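Local coordinates for putative uncharacterized protein (Chaetomium thermophilum, PDB 5T8V), which is the HEAT-repeat C-terminal part of the Scc2 cohesin loader, which probably helps load cohesin onto chromatin, at residues A[610-621]-A[632-640]; A[667-675]-A[697-708]. All blocks are in the same frame, centred on the assembly; numbering follows the deposited sequence.

Both interactions lie in the middle of a long helical HEAT-repeat array, their centres about 20 Å apart. They follow one another along the chain: the pair 610-621 and 632-640 is complete before the pair 667-675 and 697-708 begins. Interaction 1 is a buried apolar contact between helices that cross in a broadly antiparallel sense. Interaction 2 joins nearly parallel helices and relies more on salt bridges. The two meet directly. Met621 SD lies 3.3 Å from Leu675 CD1, and Leu633 CD1 is 3.5 Å from Ser671 CB. Helix 628-642 thus packs on 610-619 and also on 666-682, which in turn packs on 703-719.

Interaction 1 of 2, residues A[610-621]-A[632-640]; sequences FGAILNILLNSM and SLKSINQVM
Helices 610-619 and 628-642 pack as a helical hairpin in the HEAT-repeat array of this Scc2 fragment. The axes of 610-619 and 632-640 come within 9.5 Å and run 135° apart. The backbones are nearest at Leu617 and Ser632, whose CA atoms are 6.1 Å apart.

Leu617 and Ile636 carry the centre. Their side chains lie alongside each other, pointing opposite ways, with Leu617 CD2 3.5 Å from Ile636 CG1. With CG anti to the backbone N (chi1 -160°), Leu617 turns its CD2 branch onto helix 632-640, where it also touches Ser635 CB. The CD1 methyl of Ile636 touches both Leu618 CD2 and Met621 SD. The Met621 chain runs across both Ile636 and Leu633, roughly perpendicular to them. At the other end, Val639 CG1 meets the edge of the Phe610 ring, 4.0 Å from CZ.

Helix 446-474 packs against Phe610, and helix 652-660 against Leu614 and Leu618. Near the turn, Ser632 OG is hydrogen-bonded to Val628 O in its own helix. Ser620 OG bonds to Leu617 O, which also accepts from Ser620 N. Ser620 OG and Ser632 OG lie 2.7 Å apart.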
ATOM      1  N   PHE A 610       3.208  19.383  -5.110  1.00 15.84           N
ATOM      2  CA  PHE A 610       2.558  18.444  -4.201  1.00 15.06           C
ATOM      3  C   PHE A 610       1.718  17.413  -4.943  1.00 15.65           C
ATOM      4  O   PHE A 610       2.122  16.251  -5.067  1.00 16.94           O
ATOM      5  CB  PHE A 610       1.691  19.213  -3.203  1.00 13.20           C
ATOM      6  CG  PHE A 610       1.098  18.356  -2.126  1.00 13.27           C
ATOM      7  CD1 PHE A 610       1.912  17.678  -1.237  1.00 14.24           C
ATOM      8  CD2 PHE A 610      -0.272  18.240  -1.993  1.00 12.69           C
ATOM      9  CE1 PHE A 610       1.371  16.893  -0.241  1.00 14.51           C
ATOM     10  CE2 PHE A 610      -0.820  17.455  -0.999  1.00 13.15           C
ATOM     11  CZ  PHE A 610       0.004  16.782  -0.121  1.00 14.05           C
ATOM     12  N   GLY A 611       0.559  17.833  -5.449  1.00 17.06           N
ATOM     13  CA  GLY A 611      -0.310  16.956  -6.207  1.00 17.91           C
ATOM     14  C   GLY A 611       0.462  15.983  -7.070  1.00 19.30           C
ATOM     15  O   GLY A 611       0.408  14.767  -6.848  1.00 19.57           O
ATOM     16  N   ALA A 612       1.228  16.513  -8.026  1.00 17.77           N
ATOM     17  CA  ALA A 612       1.970  15.657  -8.945  1.00 19.19           C
ATOM     18  C   ALA A 612       2.743  14.589  -8.184  1.00 18.87           C
ATOM     19  O   ALA A 612       2.514  13.387  -8.363  1.00 19.65           O
ATOM     20  CB  ALA A 612       2.916  16.500  -9.801  1.00 19.96           C
ATOM     21  N   ILE A 613       3.646  15.011  -7.297  1.00 26.24           N
ATOM     22  CA  ILE A 613       4.507  14.032  -6.645  1.00 27.44           C
ATOM     23  C   ILE A 613       3.681  13.095  -5.780  1.00 26.99           C
ATOM     24  O   ILE A 613       3.993  11.902  -5.675  1.00 28.84           O
ATOM     25  CB  ILE A 613       5.632  14.729  -5.849  1.00 28.91           C
ATOM     26  CG1 ILE A 613       5.062  15.714  -4.826  1.00 29.53           C
ATOM     27  CG2 ILE A 613       6.586  15.430  -6.819  1.00 30.34           C
ATOM     28  CD1 ILE A 613       6.117  16.482  -4.048  1.00 30.16           C
ATOM     29  N   LEU A 614       2.590  13.593  -5.192  1.00 16.28           N
ATOM     30  CA  LEU A 614       1.719  12.715  -4.420  1.00 16.83           C
ATOM     31  C   LEU A 614       1.268  11.536  -5.272  1.00 18.92           C
ATOM     32  O   LEU A 614       1.330  10.378  -4.842  1.00 20.11           O
ATOM     33  CB  LEU A 614       0.520  13.496  -3.884  1.00 15.00           C
ATOM     34  CG  LEU A 614      -0.517  12.688  -3.096  1.00 16.69           C
ATOM     35  CD1 LEU A 614       0.122  11.931  -1.940  1.00 16.22           C
ATOM     36  CD2 LEU A 614      -1.626  13.602  -2.586  1.00 15.06           C
ATOM     37  N   ASN A 615       0.849  11.810  -6.510  1.00 28.54           N
ATOM     38  CA  ASN A 615       0.490  10.726  -7.416  1.00 29.48           C
ATOM     39  C   ASN A 615       1.653   9.757  -7.578  1.00 30.52           C
ATOM     40  O   ASN A 615       1.488   8.542  -7.422  1.00 33.06           O
ATOM     41  CB  ASN A 615       0.053  11.292  -8.767  1.00 31.96           C
ATOM     42  CG  ASN A 615      -1.345  11.874  -8.724  1.00 33.58           C
ATOM     43  OD1 ASN A 615      -2.293  11.279  -9.233  1.00 35.87           O
ATOM     44  ND2 ASN A 615      -1.484  13.035  -8.096  1.00 32.78           N
ATOM     45  N   ILE A 616       2.849  10.283  -7.861  1.00 21.11           N
ATOM     46  CA  ILE A 616       4.023   9.425  -7.987  1.00 22.31           C
ATOM     47  C   ILE A 616       4.128   8.514  -6.777  1.00 21.71           C
ATOM     48  O   ILE A 616       4.425   7.319  -6.898  1.00 23.17           O
ATOM     49  CB  ILE A 616       5.294  10.278  -8.170  1.00 22.21           C
ATOM     50  CG1 ILE A 616       5.370  10.803  -9.605  1.00 23.68           C
ATOM     51  CG2 ILE A 616       6.555   9.476  -7.826  1.00 22.97           C
ATOM     52  CD1 ILE A 616       6.447  11.844  -9.829  1.00 23.47           C
ATOM     53  N   LEU A 617       3.867   9.061  -5.590  1.00 21.60           N
ATOM     54  CA  LEU A 617       3.932   8.255  -4.380  1.00 23.33           C
ATOM     55  C   LEU A 617       2.837   7.195  -4.378  1.00 24.17           C
ATOM     56  O   LEU A 617       3.108   6.007  -4.169  1.00 26.52           O
ATOM     57  CB  LEU A 617       3.819   9.160  -3.155  1.00 24.62           C
ATOM     58  CG  LEU A 617       4.324   8.586  -1.834  1.00 28.38           C
ATOM     59  CD1 LEU A 617       5.835   8.388  -1.874  1.00 29.89           C
ATOM     60  CD2 LEU A 617       3.928   9.502  -0.685  1.00 28.06           C
ATOM     61  N   LEU A 618       1.594   7.606  -4.639  1.00 21.31           N
ATOM     62  CA  LEU A 618       0.476   6.669  -4.594  1.00 22.29           C
ATOM     63  C   LEU A 618       0.699   5.506  -5.553  1.00 24.46           C
ATOM     64  O   LEU A 618       0.607   4.337  -5.162  1.00 26.83           O
ATOM     65  CB  LEU A 618      -0.828   7.401  -4.916  1.00 21.03           C
ATOM     66  CG  LEU A 618      -1.322   8.351  -3.818  1.00 19.35           C
ATOM     67  CD1 LEU A 618      -2.328   9.358  -4.360  1.00 18.19           C
ATOM     68  CD2 LEU A 618      -1.934   7.566  -2.671  1.00 19.96           C
ATOM     69  N   ASN A 619       1.016   5.808  -6.814  1.00 34.92           N
ATOM     70  CA  ASN A 619       1.246   4.751  -7.791  1.00 38.29           C
ATOM     71  C   ASN A 619       2.426   3.866  -7.417  1.00 40.20           C
ATOM     72  O   ASN A 619       2.513   2.733  -7.904  1.00 42.20           O
ATOM     73  CB  ASN A 619       1.468   5.347  -9.181  1.00 41.73           C
ATOM     74  CG  ASN A 619       0.216   5.988  -9.747  1.00 44.64           C
ATOM     75  OD1 ASN A 619      -0.752   5.301 -10.075  1.00 46.38           O
ATOM     76  ND2 ASN A 619       0.232   7.311  -9.873  1.00 44.79           N
ATOM     77  N   SER A 620       3.335   4.345  -6.567  1.00 40.34           N
ATOM     78  CA  SER A 620       4.462   3.524  -6.146  1.00 43.06           C
ATOM     79  C   SER A 620       4.105   2.577  -5.008  1.00 45.37           C
ATOM     80  O   SER A 620       4.994   1.890  -4.494  1.00 46.76           O
ATOM     81  CB  SER A 620       5.643   4.408  -5.734  1.00 43.02           C
ATOM     82  OG  SER A 620       5.408   5.026  -4.482  1.00 43.54           O
ATOM     83  N   MET A 621       2.834   2.530  -4.597  1.00 39.06           N
ATOM     84  CA  MET A 621       2.414   1.513  -3.637  1.00 41.82           C
ATOM     85  C   MET A 621       2.422   0.129  -4.273  1.00 46.23           C
ATOM     86  O   MET A 621       2.741  -0.863  -3.608  1.00 47.64           O
ATOM     87  CB  MET A 621       1.024   1.840  -3.098  1.00 39.31           C
ATOM     88  CG  MET A 621       0.980   3.057  -2.192  1.00 37.11           C
ATOM     89  SD  MET A 621      -0.672   3.395  -1.551  1.00 36.15           S
ATOM     90  CE  MET A 621      -1.594   3.684  -3.061  1.00 34.41           C
ATOM     91  N   SER A 632       7.000   4.028   0.855  1.00 33.96           N
ATOM     92  CA  SER A 632       5.924   4.804   0.248  1.00 32.49           C
ATOM     93  C   SER A 632       4.694   4.832   1.147  1.00 32.93           C
ATOM     94  O   SER A 632       4.096   5.890   1.365  1.00 31.95           O
ATOM     95  CB  SER A 632       5.572   4.230  -1.125  1.00 32.49           C
ATOM     96  OG  SER A 632       6.579   4.528  -2.074  1.00 32.65           O
ATOM     97  N   LEU A 633       4.295   3.672   1.671  1.00 39.81           N
ATOM     98  CA  LEU A 633       3.148   3.627   2.573  1.00 39.81           C
ATOM     99  C   LEU A 633       3.374   4.527   3.780  1.00 38.30           C
ATOM    100  O   LEU A 633       2.485   5.286   4.181  1.00 37.78           O
ATOM    101  CB  LEU A 633       2.883   2.187   3.015  1.00 42.28           C
ATOM    102  CG  LEU A 633       2.500   1.211   1.901  1.00 43.08           C
ATOM    103  CD1 LEU A 633       2.466  -0.211   2.429  1.00 45.38           C
ATOM    104  CD2 LEU A 633       1.157   1.585   1.294  1.00 41.56           C
ATOM    105  N   LYS A 634       4.567   4.455   4.371  1.00 34.33           N
ATOM    106  CA  LYS A 634       4.899   5.315   5.501  1.00 33.90           C
ATOM    107  C   LYS A 634       4.703   6.784   5.143  1.00 31.85           C
ATOM    108  O   LYS A 634       4.049   7.540   5.877  1.00 31.06           O
ATOM    109  CB  LYS A 634       6.340   5.042   5.936  1.00 36.29           C
ATOM    110  CG  LYS A 634       6.823   5.845   7.133  1.00 37.86           C
ATOM    111  CD  LYS A 634       7.778   5.025   8.000  1.00 42.25           C
ATOM    112  CE  LYS A 634       8.969   4.480   7.209  1.00 44.98           C
ATOM    113  NZ  LYS A 634       9.832   3.585   8.034  1.00 47.73           N
ATOM    114  N   SER A 635       5.248   7.205   3.999  1.00 35.61           N
ATOM    115  CA  SER A 635       5.128   8.602   3.601  1.00 32.11           C
ATOM    116  C   SER A 635       3.673   8.986   3.354  1.00 30.17           C
ATOM    117  O   SER A 635       3.265  10.110   3.659  1.00 28.71           O
ATOM    118  CB  SER A 635       5.977   8.863   2.357  1.00 31.69           C
ATOM    119  OG  SER A 635       7.352   8.692   2.651  1.00 32.71           O
ATOM    120  N   ILE A 636       2.875   8.067   2.808  1.00 27.06           N
ATOM    121  CA  ILE A 636       1.465   8.363   2.572  1.00 25.86           C
ATOM    122  C   ILE A 636       0.728   8.536   3.894  1.00 25.87           C
ATOM    123  O   ILE A 636      -0.134   9.414   4.031  1.00 24.61           O
ATOM    124  CB  ILE A 636       0.825   7.265   1.703  1.00 26.76           C
ATOM    125  CG1 ILE A 636       1.444   7.282   0.304  1.00 27.72           C
ATOM    126  CG2 ILE A 636      -0.685   7.467   1.608  1.00 24.90           C
ATOM    127  CD1 ILE A 636       1.055   6.100  -0.567  1.00 29.64           C
ATOM    128  N   ASN A 637       1.047   7.702   4.887  1.00 29.83           N
ATOM    129  CA  ASN A 637       0.471   7.884   6.214  1.00 30.98           C
ATOM    130  C   ASN A 637       0.832   9.252   6.773  1.00 29.93           C
ATOM    131  O   ASN A 637      -0.033   9.979   7.275  1.00 30.20           O
ATOM    132  CB  ASN A 637       0.944   6.776   7.155  1.00 33.49           C
ATOM    133  CG  ASN A 637       0.128   5.506   7.019  1.00 36.24           C
ATOM    134  OD1 ASN A 637      -1.026   5.449   7.441  1.00 36.92           O
ATOM    135  ND2 ASN A 637       0.727   4.475   6.435  1.00 37.67           N
ATOM    136  N   GLN A 638       2.112   9.626   6.690  1.00 28.42           N
ATOM    137  CA  GLN A 638       2.516  10.940   7.178  1.00 26.97           C
ATOM    138  C   GLN A 638       1.762  12.049   6.453  1.00 24.81           C
ATOM    139  O   GLN A 638       1.334  13.029   7.077  1.00 24.30           O
ATOM    140  CB  GLN A 638       4.025  11.119   7.018  1.00 28.32           C
ATOM    141  CG  GLN A 638       4.845  10.238   7.946  1.00 31.95           C
ATOM    142  CD  GLN A 638       6.338  10.446   7.791  1.00 33.56           C
ATOM    143  OE1 GLN A 638       6.805  10.963   6.775  1.00 32.76           O
ATOM    144  NE2 GLN A 638       7.098  10.046   8.805  1.00 35.62           N
ATOM    145  N   VAL A 639       1.577  11.911   5.139  1.00 15.65           N
ATOM    146  CA  VAL A 639       0.853  12.926   4.379  1.00 14.04           C
ATOM    147  C   VAL A 639      -0.582  13.035   4.875  1.00 14.10           C
ATOM    148  O   VAL A 639      -1.115  14.138   5.040  1.00 13.12           O
ATOM    149  CB  VAL A 639       0.910  12.610   2.871  1.00 13.81           C
ATOM    150  CG1 VAL A 639      -0.066  13.484   2.091  1.00 12.60           C
ATOM    151  CG2 VAL A 639       2.317  12.817   2.338  1.00 13.55           C
ATOM    152  N   MET A 640      -1.233  11.893   5.113  1.00 27.88           N
ATOM    153  CA  MET A 640      -2.619  11.908   5.573  1.00 28.88           C
ATOM    154  C   MET A 640      -2.736  12.554   6.950  1.00 30.05           C
ATOM    155  O   MET A 640      -3.574  13.435   7.167  1.00 28.52           O
ATOM    156  CB  MET A 640      -3.171  10.484   5.602  1.00 30.88           C
ATOM    157  CG  MET A 640      -3.443   9.893   4.229  1.00 31.76           C
ATOM    158  SD  MET A 640      -3.708   8.107   4.279  1.00 35.56           S
ATOM    159  CE  MET A 640      -5.051   7.986   5.455  1.00 36.65           C
TER

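Interaction 2 of 2, residues A[667-675]-A[697-708]; sequences QVRDSALGL and RFSDAGPGVRKR
Arg669 and Asp700 point at each other from the two segments, and a second salt bridge joins Asp670 to Arg708. These pairs link helix 667-675 to the loop and first turns of 697-708 in the HEAT-repeat array. The helical parts run nearly parallel, with axes 9.1 Å apart at closest approach.

Arg669 NE is 2.6 Å from Asp700 OD2. The guanidinium and carboxylate planes are turned 50° against each other. The same OD2 accepts from Arg697 NE, which comes from the anti side but well out of the carboxylate plane, so one carboxylate oxygen serves two arginines. This probably offsets the like charges of Arg669 and Arg697. Asp700 OD1 accepts from Gly702 N in an Asx turn just before helix 703-719. Arg669 NH1 has a further partner in Asp663 O.

Arg708 reaches over helix 667-675 with its chain extended from CG to NE. Its side chain is a knob among Asp670, Ser671, Leu673 and Gly674. NH1 donates to Asp670 OD1 at 2.9 Å, with an N-H...O angle of 149°. That oxygen lies close to the guanidinium plane but is met on its anti side, well out of the carboxylate plane, and the two planes stand 75° apart. Asp670 O and Gly674 N lie over one face of the guanidinium.

Leu673 packs beside the Arg708 chain and Val705. It runs alongside Arg708, pointing the other way, with CD1 3.6 Å from Arg708 CG. CD1 also touches Val705 CG2 at 3.8 Å. CD2 meets Arg697 CG.

Beyond the contact, Leu673 and Arg697 both touch Ala709 farther along helix 703-719. Helix 666-682 packs through Val668 and Leu675 against helices 628-642 and 652-660.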
ATOM      1  N   GLN A 667       0.149  -8.867  -0.841  1.00 80.71           N
ATOM      2  CA  GLN A 667       0.480  -7.988   0.274  1.00 78.72           C
ATOM      3  C   GLN A 667       0.283  -6.516  -0.066  1.00 74.03           C
ATOM      4  O   GLN A 667       0.230  -5.683   0.846  1.00 72.38           O
ATOM      5  CB  GLN A 667       1.913  -8.257   0.735  1.00 84.00           C
ATOM      6  CG  GLN A 667       2.010  -9.480   1.641  1.00 89.99           C
ATOM      7  CD  GLN A 667       3.382 -10.123   1.637  1.00 94.56           C
ATOM      8  OE1 GLN A 667       4.402  -9.446   1.496  1.00 95.61           O
ATOM      9  NE2 GLN A 667       3.412 -11.444   1.789  1.00 97.22           N
ATOM     10  N   VAL A 668       0.163  -6.176  -1.351  1.00 52.49           N
ATOM     11  CA  VAL A 668      -0.242  -4.823  -1.720  1.00 49.70           C
ATOM     12  C   VAL A 668      -1.668  -4.563  -1.250  1.00 46.40           C
ATOM     13  O   VAL A 668      -1.976  -3.496  -0.705  1.00 45.80           O
ATOM     14  CB  VAL A 668      -0.098  -4.612  -3.240  1.00 51.83           C
ATOM     15  CG1 VAL A 668      -0.560  -3.213  -3.640  1.00 50.33           C
ATOM     16  CG2 VAL A 668       1.344  -4.832  -3.671  1.00 54.87           C
ATOM     17  N   ARG A 669      -2.560  -5.535  -1.451  1.00 63.34           N
ATOM     18  CA  ARG A 669      -3.905  -5.427  -0.900  1.00 60.60           C
ATOM     19  C   ARG A 669      -3.873  -5.507   0.621  1.00 59.58           C
ATOM     20  O   ARG A 669      -4.593  -4.769   1.308  1.00 59.12           O
ATOM     21  CB  ARG A 669      -4.797  -6.526  -1.480  1.00 60.26           C
ATOM     22  CG  ARG A 669      -4.847  -6.549  -3.006  1.00 59.49           C
ATOM     23  CD  ARG A 669      -5.834  -7.591  -3.523  1.00 60.66           C
ATOM     24  NE  ARG A 669      -5.399  -8.963  -3.246  1.00 64.38           N
ATOM     25  CZ  ARG A 669      -4.881  -9.803  -4.141  1.00 67.72           C
ATOM     26  NH1 ARG A 669      -4.721  -9.445  -5.409  1.00 68.05           N
ATOM     27  NH2 ARG A 669      -4.523 -11.024  -3.763  1.00 70.68           N
ATOM     28  N   ASP A 670      -3.028  -6.390   1.163  1.00 47.95           N
ATOM     29  CA  ASP A 670      -2.913  -6.525   2.611  1.00 47.95           C
ATOM     30  C   ASP A 670      -2.592  -5.187   3.268  1.00 46.53           C
ATOM     31  O   ASP A 670      -3.188  -4.832   4.292  1.00 44.99           O
ATOM     32  CB  ASP A 670      -1.842  -7.560   2.954  1.00 49.68           C
ATOM     33  CG  ASP A 670      -1.910  -8.016   4.397  1.00 50.64           C
ATOM     34  OD1 ASP A 670      -1.432  -7.273   5.279  1.00 50.73           O
ATOM     35  OD2 ASP A 670      -2.433  -9.124   4.646  1.00 51.63           O
ATOM     36  N   SER A 671      -1.650  -4.431   2.699  1.00 50.87           N
ATOM     37  CA  SER A 671      -1.336  -3.110   3.236  1.00 48.94           C
ATOM     38  C   SER A 671      -2.416  -2.094   2.879  1.00 47.84           C
ATOM     39  O   SER A 671      -2.725  -1.196   3.679  1.00 47.57           O
ATOM     40  CB  SER A 671       0.026  -2.649   2.719  1.00 48.41           C
ATOM     41  OG  SER A 671       1.058  -3.510   3.166  1.00 49.21           O
ATOM     42  N   ALA A 672      -3.000  -2.220   1.684  1.00 36.17           N
ATOM     43  CA  ALA A 672      -4.114  -1.362   1.306  1.00 35.09           C
ATOM     44  C   ALA A 672      -5.199  -1.371   2.371  1.00 35.50           C
ATOM     45  O   ALA A 672      -5.864  -0.351   2.591  1.00 34.51           O
ATOM     46  CB  ALA A 672      -4.688  -1.807  -0.038  1.00 35.66           C
ATOM     47  N   LEU A 673      -5.395  -2.509   3.042  1.00 47.86           N
ATOM     48  CA  LEU A 673      -6.315  -2.537   4.174  1.00 49.11           C
ATOM     49  C   LEU A 673      -5.847  -1.603   5.283  1.00 50.20           C
ATOM     50  O   LEU A 673      -6.655  -0.881   5.879  1.00 49.94           O
ATOM     51  CB  LEU A 673      -6.462  -3.964   4.701  1.00 50.47           C
ATOM     52  CG  LEU A 673      -7.080  -4.972   3.730  1.00 49.50           C
ATOM     53  CD1 LEU A 673      -7.123  -6.353   4.358  1.00 50.45           C
ATOM     54  CD2 LEU A 673      -8.470  -4.537   3.310  1.00 47.18           C
ATOM     55  N   GLY A 674      -4.546  -1.605   5.577  1.00 60.74           N
ATOM     56  CA  GLY A 674      -4.025  -0.677   6.567  1.00 60.42           C
ATOM     57  C   GLY A 674      -4.320   0.766   6.208  1.00 57.36           C
ATOM     58  O   GLY A 674      -4.777   1.550   7.047  1.00 58.24           O
ATOM     59  N   LEU A 675      -4.070   1.135   4.950  1.00 41.57           N
ATOM     60  CA  LEU A 675      -4.375   2.497   4.522  1.00 37.97           C
ATOM     61  C   LEU A 675      -5.860   2.805   4.672  1.00 35.20           C
ATOM     62  O   LEU A 675      -6.232   3.878   5.160  1.00 33.51           O
ATOM     63  CB  LEU A 675      -3.930   2.712   3.076  1.00 37.76           C
ATOM     64  CG  LEU A 675      -2.436   2.554   2.787  1.00 39.02           C
ATOM     65  CD1 LEU A 675      -2.142   3.040   1.377  1.00 38.82           C
ATOM     66  CD2 LEU A 675      -1.571   3.296   3.806  1.00 38.64           C
ATOM     67  N   ARG A 697     -12.994  -7.880   0.207  1.00 61.33           N
ATOM     68  CA  ARG A 697     -11.733  -8.572   0.441  1.00 63.91           C
ATOM     69  C   ARG A 697     -11.916  -9.874   1.207  1.00 66.19           C
ATOM     70  O   ARG A 697     -10.966 -10.660   1.287  1.00 68.24           O
ATOM     71  CB  ARG A 697     -10.767  -7.654   1.194  1.00 63.96           C
ATOM     72  CG  ARG A 697     -10.461  -6.346   0.475  1.00 63.73           C
ATOM     73  CD  ARG A 697      -9.349  -6.495  -0.550  1.00 65.18           C
ATOM     74  NE  ARG A 697      -9.720  -7.381  -1.652  1.00 66.23           N
ATOM     75  CZ  ARG A 697     -10.474  -7.020  -2.687  1.00 64.83           C
ATOM     76  NH1 ARG A 697     -10.957  -5.786  -2.774  1.00 62.49           N
ATOM     77  NH2 ARG A 697     -10.751  -7.903  -3.639  1.00 65.36           N
ATOM     78  N   PHE A 698     -13.100 -10.122   1.774  1.00 54.13           N
ATOM     79  CA  PHE A 698     -13.373 -11.435   2.348  1.00 55.23           C
ATOM     80  C   PHE A 698     -13.193 -12.534   1.311  1.00 58.77           C
ATOM     81  O   PHE A 698     -12.754 -13.638   1.648  1.00 60.71           O
ATOM     82  CB  PHE A 698     -14.793 -11.493   2.923  1.00 51.85           C
ATOM     83  CG  PHE A 698     -15.006 -10.634   4.146  1.00 48.96           C
ATOM     84  CD1 PHE A 698     -13.979  -9.874   4.683  1.00 48.01           C
ATOM     85  CD2 PHE A 698     -16.246 -10.603   4.768  1.00 47.21           C
ATOM     86  CE1 PHE A 698     -14.188  -9.096   5.804  1.00 46.61           C
ATOM     87  CE2 PHE A 698     -16.459  -9.827   5.892  1.00 45.42           C
ATOM     88  CZ  PHE A 698     -15.429  -9.075   6.410  1.00 45.64           C
ATOM     89  N   SER A 699     -13.521 -12.254   0.051  1.00 58.51           N
ATOM     90  CA  SER A 699     -13.372 -13.226  -1.031  1.00 61.80           C
ATOM     91  C   SER A 699     -12.079 -13.006  -1.805  1.00 63.65           C
ATOM     92  O   SER A 699     -12.051 -13.110  -3.034  1.00 64.96           O
ATOM     93  CB  SER A 699     -14.576 -13.164  -1.966  1.00 62.49           C
ATOM     94  OG  SER A 699     -14.633 -11.925  -2.652  1.00 61.20           O
ATOM     95  N   ASP A 700     -10.994 -12.700  -1.102  1.00 72.11           N
ATOM     96  CA  ASP A 700      -9.701 -12.480  -1.728  1.00 73.14           C
ATOM     97  C   ASP A 700      -8.888 -13.769  -1.708  1.00 77.59           C
ATOM     98  O   ASP A 700      -9.042 -14.611  -0.820  1.00 79.14           O
ATOM     99  CB  ASP A 700      -8.940 -11.365  -1.007  1.00 71.22           C
ATOM    100  CG  ASP A 700      -7.717 -10.897  -1.772  1.00 70.92           C
ATOM    101  OD1 ASP A 700      -7.031 -11.741  -2.388  1.00 73.20           O
ATOM    102  OD2 ASP A 700      -7.439  -9.680  -1.754  1.00 68.77           O
ATOM    103  N   ALA A 701      -8.014 -13.913  -2.706  1.00 57.96           N
ATOM    104  CA  ALA A 701      -7.229 -15.136  -2.839  1.00 61.89           C
ATOM    105  C   ALA A 701      -6.399 -15.396  -1.586  1.00 63.60           C
ATOM    106  O   ALA A 701      -6.497 -16.464  -0.970  1.00 67.22           O
ATOM    107  CB  ALA A 701      -6.331 -15.046  -4.072  1.00 64.73           C
ATOM    108  N   GLY A 702      -5.575 -14.426  -1.194  1.00 74.95           N
ATOM    109  CA  GLY A 702      -4.686 -14.591  -0.071  1.00 75.21           C
ATOM    110  C   GLY A 702      -5.423 -14.930   1.213  1.00 73.26           C
ATOM    111  O   GLY A 702      -6.377 -14.245   1.595  1.00 71.89           O
ATOM    112  N   PRO A 703      -5.005 -15.993   1.910  1.00 83.08           N
ATOM    113  CA  PRO A 703      -5.648 -16.325   3.194  1.00 82.16           C
ATOM    114  C   PRO A 703      -5.288 -15.380   4.331  1.00 80.57           C
ATOM    115  O   PRO A 703      -5.904 -15.475   5.400  1.00 78.27           O
ATOM    116  CB  PRO A 703      -5.152 -17.749   3.480  1.00 85.08           C
ATOM    117  CG  PRO A 703      -3.881 -17.867   2.730  1.00 89.08           C
ATOM    118  CD  PRO A 703      -4.039 -17.028   1.501  1.00 86.98           C
ATOM    119  N   GLY A 704      -4.323 -14.483   4.147  1.00 54.44           N
ATOM    120  CA  GLY A 704      -3.970 -13.530   5.182  1.00 52.44           C
ATOM    121  C   GLY A 704      -4.697 -12.212   5.012  1.00 48.85           C
ATOM    122  O   GLY A 704      -5.164 -11.608   5.985  1.00 47.40           O
ATOM    123  N   VAL A 705      -4.799 -11.756   3.762  1.00 59.91           N
ATOM    124  CA  VAL A 705      -5.517 -10.519   3.478  1.00 57.66           C
ATOM    125  C   VAL A 705      -6.978 -10.648   3.885  1.00 56.26           C
ATOM    126  O   VAL A 705      -7.592  -9.677   4.346  1.00 56.62           O
ATOM    127  CB  VAL A 705      -5.364 -10.146   1.989  1.00 59.03           C
ATOM    128  CG1 VAL A 705      -5.973 -11.211   1.092  1.00 61.48           C
ATOM    129  CG2 VAL A 705      -5.985  -8.788   1.710  1.00 57.85           C
ATOM    130  N   ARG A 706      -7.561 -11.838   3.728  1.00 67.94           N
ATOM    131  CA  ARG A 706      -8.930 -12.056   4.185  1.00 67.49           C
ATOM    132  C   ARG A 706      -9.026 -11.891   5.697  1.00 65.98           C
ATOM    133  O   ARG A 706      -9.894 -11.171   6.203  1.00 64.45           O
ATOM    134  CB  ARG A 706      -9.410 -13.446   3.764  1.00 70.33           C
ATOM    135  CG  ARG A 706      -9.706 -13.578   2.277  1.00 71.88           C
ATOM    136  CD  ARG A 706     -10.238 -14.962   1.929  1.00 75.00           C
ATOM    137  NE  ARG A 706      -9.213 -15.997   2.040  1.00 79.26           N
ATOM    138  CZ  ARG A 706      -9.388 -17.268   1.690  1.00 81.15           C
ATOM    139  NH1 ARG A 706     -10.552 -17.675   1.198  1.00 81.10           N
ATOM    140  NH2 ARG A 706      -8.396 -18.135   1.828  1.00 83.68           N
ATOM    141  N   LYS A 707      -8.130 -12.551   6.434  1.00 57.35           N
ATOM    142  CA  LYS A 707      -8.132 -12.447   7.890  1.00 56.21           C
ATOM    143  C   LYS A 707      -8.019 -10.993   8.332  1.00 52.94           C
ATOM    144  O   LYS A 707      -8.775 -10.532   9.199  1.00 51.59           O
ATOM    145  CB  LYS A 707      -6.990 -13.288   8.468  1.00 59.22           C
ATOM    146  CG  LYS A 707      -7.113 -14.778   8.153  1.00 61.99           C
ATOM    147  CD  LYS A 707      -5.792 -15.524   8.313  1.00 65.40           C
ATOM    148  CE  LYS A 707      -5.459 -15.803   9.771  1.00 66.77           C
ATOM    149  NZ  LYS A 707      -4.276 -16.700   9.905  1.00 69.86           N
ATOM    150  N   ARG A 708      -7.088 -10.246   7.736  1.00 52.09           N
ATOM    151  CA  ARG A 708      -6.946  -8.835   8.078  1.00 50.37           C
ATOM    152  C   ARG A 708      -8.230  -8.070   7.781  1.00 48.14           C
ATOM    153  O   ARG A 708      -8.714  -7.288   8.612  1.00 47.28           O
ATOM    154  CB  ARG A 708      -5.768  -8.228   7.316  1.00 50.41           C
ATOM    155  CG  ARG A 708      -5.568  -6.746   7.587  1.00 49.68           C
ATOM    156  CD  ARG A 708      -4.195  -6.273   7.146  1.00 49.62           C
ATOM    157  NE  ARG A 708      -3.933  -4.902   7.580  1.00 47.98           N
ATOM    158  CZ  ARG A 708      -2.752  -4.300   7.494  1.00 47.35           C
ATOM    159  NH1 ARG A 708      -1.707  -4.942   6.989  1.00 48.19           N
ATOM    160  NH2 ARG A 708      -2.614  -3.051   7.918  1.00 45.97           N
TER